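PDB 3KOJ: uncharacterized protein ycf41 from Synechococcus elongatus PCC 6301, which probably binds single-stranded DNA through an OB-fold domain of the single-strand binding protein family. Local coordinates for residues V40-G45 with P52-V57; Q17-E22 with R72-V77. The protein carries 1 engineered substitution. One frame throughout, in Å; residues are numbered along the deposited sequence.

Contact 1: residues V40-G45 with P52-V57; sequences VVQFPG and PARLKV
Gln42 and Arg54 meet on one face of an antiparallel strand pair, where a single amide oxygen takes two guanidinium N-H groups. Gln42 OE1 lies 2.8 Å from Arg54 NE and accepts its hydrogen on a lone pair in the amide plane; NH2 of the same arginine reaches OE1 from above that plane. The oxygen sits at the edge of the guanidinium, in its plane, while the amide plane is turned 47° away. The glutamine gets there with CG anti to the backbone N (chi1 179°) and an extended chain, and the arginine chain likewise runs extended from CG to NE. Pro52 lies alongside the glutamine, its CB 3.7 Å from Gln42 CG.

The other face is apolar. Ala53 CB sits over the Phe43 ring, 4.0 Å from its centroid, in a CH-pi contact shifted toward the rim, and Leu55 CB meets the ring edge at CE2 (3.7 Å). A chi1 of 50° places the phenylalanine CG between its backbone N and carbonyl carbon, which swings the ring across to the facing strand. Farther along, Val41 CG2 packs on Val57 CG2 at 3.8 Å, the two side chains crossing at about a right angle.

Backbone bonds fix the register: Val41 pairs with Leu55 through N-H and C=O in both directions, and Phe43 does the same with Ala53, its O 2.7 Å from Ala53 N.

This is the hairpin of strands 35-43 and 53-60. Strand 12-28 flanks it along 35-43, strand 100-103 runs beside 53-60, Leu79 of strand 76-84 touches Val41 and Val57, and a second subunit packs on Phe43, Ala53 and Leu55.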
# COMPACT_ATOMS: atom_id res chain seq x y z
N VAL B 40 4.93 6.91 -19.86
CA VAL B 40 6.02 7.08 -18.92
C VAL B 40 5.62 8.14 -17.92
O VAL B 40 5.01 9.14 -18.28
CB VAL B 40 7.32 7.52 -19.63
CG1 VAL B 40 8.43 7.73 -18.60
CG2 VAL B 40 7.74 6.46 -20.65
N VAL B 41 5.95 7.92 -16.65
CA VAL B 41 5.64 8.90 -15.62
C VAL B 41 6.91 9.26 -14.87
O VAL B 41 7.91 8.55 -14.93
CB VAL B 41 4.60 8.36 -14.61
CG1 VAL B 41 3.32 7.97 -15.34
CG2 VAL B 41 5.17 7.17 -13.82
N GLN B 42 6.86 10.40 -14.18
CA GLN B 42 7.99 10.86 -13.40
C GLN B 42 7.53 11.16 -11.98
O GLN B 42 6.45 11.72 -11.77
CB GLN B 42 8.60 12.12 -14.02
CG GLN B 42 9.78 12.68 -13.23
CD GLN B 42 10.39 13.91 -13.88
OE1 GLN B 42 11.02 13.82 -14.94
NE2 GLN B 42 10.19 15.07 -13.26
N PHE B 43 8.33 10.76 -11.00
CA PHE B 43 8.00 11.02 -9.61
C PHE B 43 9.26 11.43 -8.86
O PHE B 43 10.37 11.07 -9.26
CB PHE B 43 7.30 9.81 -8.96
CG PHE B 43 8.01 8.50 -9.15
CD1 PHE B 43 8.81 7.98 -8.14
CD2 PHE B 43 7.84 7.77 -10.32
CE1 PHE B 43 9.41 6.73 -8.29
CE2 PHE B 43 8.43 6.52 -10.48
CZ PHE B 43 9.22 6.00 -9.46
N PRO B 44 9.10 12.18 -7.77
CA PRO B 44 10.21 12.67 -6.95
C PRO B 44 11.16 11.63 -6.40
O PRO B 44 10.75 10.52 -6.04
CB PRO B 44 9.50 13.43 -5.82
CG PRO B 44 8.18 13.82 -6.42
CD PRO B 44 7.81 12.57 -7.16
N GLY B 45 12.44 12.00 -6.35
CA GLY B 45 13.44 11.11 -5.81
C GLY B 45 13.14 11.15 -4.32
O GLY B 45 12.25 11.87 -3.88
N PRO B 52 14.60 13.07 -10.03
CA PRO B 52 13.29 12.43 -10.04
C PRO B 52 13.46 11.11 -10.79
O PRO B 52 14.43 10.94 -11.53
CB PRO B 52 12.44 13.42 -10.82
CG PRO B 52 13.04 14.74 -10.42
CD PRO B 52 14.52 14.46 -10.51
N ALA B 53 12.55 10.17 -10.60
CA ALA B 53 12.66 8.91 -11.30
C ALA B 53 11.65 8.85 -12.43
O ALA B 53 10.59 9.47 -12.35
CB ALA B 53 12.44 7.75 -10.33
N ARG B 54 11.98 8.13 -13.49
CA ARG B 54 11.05 7.96 -14.59
C ARG B 54 10.78 6.48 -14.71
O ARG B 54 11.68 5.65 -14.63
CB ARG B 54 11.61 8.55 -15.89
CG ARG B 54 11.63 10.05 -15.84
CD ARG B 54 11.80 10.68 -17.20
NE ARG B 54 11.44 12.09 -17.12
CZ ARG B 54 11.06 12.84 -18.15
NH1 ARG B 54 10.99 12.32 -19.37
NH2 ARG B 54 10.73 14.11 -17.95
N LEU B 55 9.51 6.15 -14.91
CA LEU B 55 9.10 4.77 -14.94
C LEU B 55 8.12 4.44 -16.06
O LEU B 55 7.16 5.17 -16.30
CB LEU B 55 8.48 4.43 -13.59
CG LEU B 55 7.88 3.05 -13.31
CD1 LEU B 55 8.97 1.98 -13.37
CD2 LEU B 55 7.22 3.08 -11.94
N LYS B 56 8.37 3.33 -16.74
CA LYS B 56 7.49 2.89 -17.80
C LYS B 56 6.26 2.30 -17.12
O LYS B 56 6.38 1.53 -16.18
CB LYS B 56 8.16 1.83 -18.66
CG LYS B 56 7.26 1.26 -19.75
CD LYS B 56 7.99 0.22 -20.58
CE LYS B 56 7.07 -0.42 -21.61
NZ LYS B 56 7.79 -1.45 -22.42
N VAL B 57 5.08 2.68 -17.60
CA VAL B 57 3.83 2.21 -17.04
C VAL B 57 3.02 1.53 -18.14
O VAL B 57 2.89 2.07 -19.23
CB VAL B 57 3.04 3.40 -16.45
CG1 VAL B 57 1.66 2.96 -16.01
CG2 VAL B 57 3.81 3.99 -15.28

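Contact 2: residues Q17-E22 with R72-V77; sequences QATVVE and RLNDEV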
# COMPACT_ATOMS: atom_id res chain seq x y z
N GLN B 17 2.24 8.26 -6.83
CA GLN B 17 1.70 9.54 -7.27
C GLN B 17 2.77 9.98 -8.27
O GLN B 17 3.94 10.06 -7.92
CB GLN B 17 1.66 10.49 -6.09
CG GLN B 17 0.96 11.80 -6.34
CD GLN B 17 0.98 12.65 -5.09
OE1 GLN B 17 0.86 12.12 -3.98
NE2 GLN B 17 1.12 13.96 -5.25
N ALA B 18 2.37 10.27 -9.51
CA ALA B 18 3.34 10.66 -10.53
C ALA B 18 2.75 11.57 -11.60
O ALA B 18 1.53 11.75 -11.67
CB ALA B 18 3.94 9.41 -11.18
N THR B 19 3.64 12.12 -12.42
CA THR B 19 3.27 13.01 -13.51
C THR B 19 3.51 12.33 -14.86
O THR B 19 4.56 11.73 -15.09
CB THR B 19 4.12 14.31 -13.45
OG1 THR B 19 3.96 14.93 -12.17
CG2 THR B 19 3.69 15.29 -14.55
N VAL B 20 2.53 12.42 -15.75
CA VAL B 20 2.65 11.82 -17.08
C VAL B 20 3.67 12.63 -17.90
O VAL B 20 3.47 13.83 -18.11
CB VAL B 20 1.28 11.82 -17.80
CG1 VAL B 20 1.41 11.20 -19.20
CG2 VAL B 20 0.26 11.05 -16.97
N VAL B 21 4.75 12.00 -18.34
CA VAL B 21 5.76 12.71 -19.13
C VAL B 21 5.93 12.17 -20.54
O VAL B 21 6.68 12.71 -21.34
CB VAL B 21 7.12 12.73 -18.41
CG1 VAL B 21 6.97 13.46 -17.08
CG2 VAL B 21 7.63 11.32 -18.20
N GLU B 22 5.24 11.07 -20.84
CA GLU B 22 5.23 10.54 -22.19
C GLU B 22 3.81 10.04 -22.38
O GLU B 22 3.34 9.15 -21.66
CB GLU B 22 6.23 9.40 -22.42
CG GLU B 22 6.38 9.10 -23.91
CD GLU B 22 7.63 8.32 -24.28
OE1 GLU B 22 8.72 8.63 -23.74
OE2 GLU B 22 7.53 7.40 -25.12
N ARG B 72 -2.92 12.70 -19.99
CA ARG B 72 -2.27 13.62 -20.90
C ARG B 72 -1.00 14.16 -20.25
O ARG B 72 -0.85 14.10 -19.03
CB ARG B 72 -3.21 14.77 -21.26
CG ARG B 72 -4.35 14.34 -22.17
CD ARG B 72 -3.80 13.86 -23.52
NE ARG B 72 -4.83 13.27 -24.37
CZ ARG B 72 -5.19 11.99 -24.37
NH1 ARG B 72 -4.59 11.13 -23.55
NH2 ARG B 72 -6.14 11.56 -25.19
N LEU B 73 -0.09 14.68 -21.07
CA LEU B 73 1.17 15.22 -20.57
C LEU B 73 0.94 16.20 -19.43
O LEU B 73 0.06 17.05 -19.50
CB LEU B 73 1.97 15.91 -21.68
CG LEU B 73 2.50 15.03 -22.81
CD1 LEU B 73 3.35 15.87 -23.76
CD2 LEU B 73 3.32 13.89 -22.23
N ASN B 74 1.74 16.04 -18.39
CA ASN B 74 1.72 16.87 -17.19
C ASN B 74 0.57 16.61 -16.23
O ASN B 74 0.44 17.32 -15.23
CB ASN B 74 1.78 18.36 -17.57
CG ASN B 74 2.44 19.19 -16.49
OD1 ASN B 74 3.51 18.84 -15.99
ND2 ASN B 74 1.82 20.31 -16.13
N ASP B 75 -0.26 15.61 -16.51
CA ASP B 75 -1.35 15.26 -15.60
C ASP B 75 -0.72 14.57 -14.39
O ASP B 75 0.19 13.77 -14.54
CB ASP B 75 -2.33 14.26 -16.23
CG ASP B 75 -3.32 14.92 -17.16
OD1 ASP B 75 -3.40 16.17 -17.18
OD2 ASP B 75 -4.04 14.19 -17.87
N GLU B 76 -1.20 14.89 -13.19
CA GLU B 76 -0.68 14.24 -11.98
C GLU B 76 -1.70 13.16 -11.63
O GLU B 76 -2.88 13.44 -11.44
CB GLU B 76 -0.55 15.24 -10.82
CG GLU B 76 -0.16 14.56 -9.50
CD GLU B 76 1.28 14.83 -9.08
OE1 GLU B 76 1.50 15.78 -8.30
OE2 GLU B 76 2.19 14.10 -9.53
N VAL B 77 -1.24 11.92 -11.54
CA VAL B 77 -2.12 10.80 -11.26
C VAL B 77 -1.61 9.93 -10.12
O VAL B 77 -0.50 10.13 -9.63
CB VAL B 77 -2.27 9.90 -12.51
CG1 VAL B 77 -2.84 10.69 -13.67
CG2 VAL B 77 -0.89 9.32 -12.90
O HOH W 1 5.29 13.97 -9.94
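Thr19 turns OG1 away from its carbonyl carbon (chi1 -57°), and Glu76, after an anti start at chi1 173°, bends at chi2 (107°), which folds its carboxylate back over the facing strand toward that hydroxyl. Water 1 joins the two groups: it accepts from Thr19 OG1 at 2.8 Å and donates to Glu76 OE2 at 3.1 Å. The other threonine branch, CG2, rests 3.7 Å from Asn74 CA. Gln17 passes obliquely beside Glu76 with its amide at a right angle to the carboxylate, but its OE1 is held by Met11 N of a second subunit. With an alanine at Glu76, the water would probably lose its carboxylate acceptor, and Thr19 OG1 the carboxylate it faces through that water.

The chain enters strand 76-84 through a type II beta turn, Arg72 to Asp75, in which Arg72 N also bonds to Asp75 OD2, 2.8 Å away and above the carboxylate plane. Strand 12-28 of the OB fold pairs antiparallel with the start of strand 76-84, Ala18 and Val77 exchanging two backbone bonds, and Val20 carries the bonding on into the turn, its N binding Asp75 O and its O receiving Asn74 N at 2.8 Å. Val20 aims its side chain at this turn, with CB 3.4 Å from Arg72 O. Leu73 CD2 reaches back to Val21 C at 3.6 Å, beside the classic beta bulge that Val21 and Glu22 form opposite Val40.

The two contacts lie side by side in one curled sheet, their centres about 9 Å apart. Along the chain contact 1 is nested inside contact 2: residues 17-22 come first, then the hairpin of 40-45 and 52-57, and finally 72-77, beyond helix 62-70. Contact 1 is thus local, while contact 2 closes a long loop. Strands 12-28 and 35-43, one from each contact, are neighbours in the sheet; Gln42 N lies 2.8 Å from Thr19 O and Val40 O 2.9 Å from Val21 N, both probable hydrogen bonds. The segments therefore lie on four successive neighbours of the sheet, strands 53-60, 35-43, 12-28 and 76-84, as expected for the wall of an OB-type barrel, and a second subunit touches both contacts.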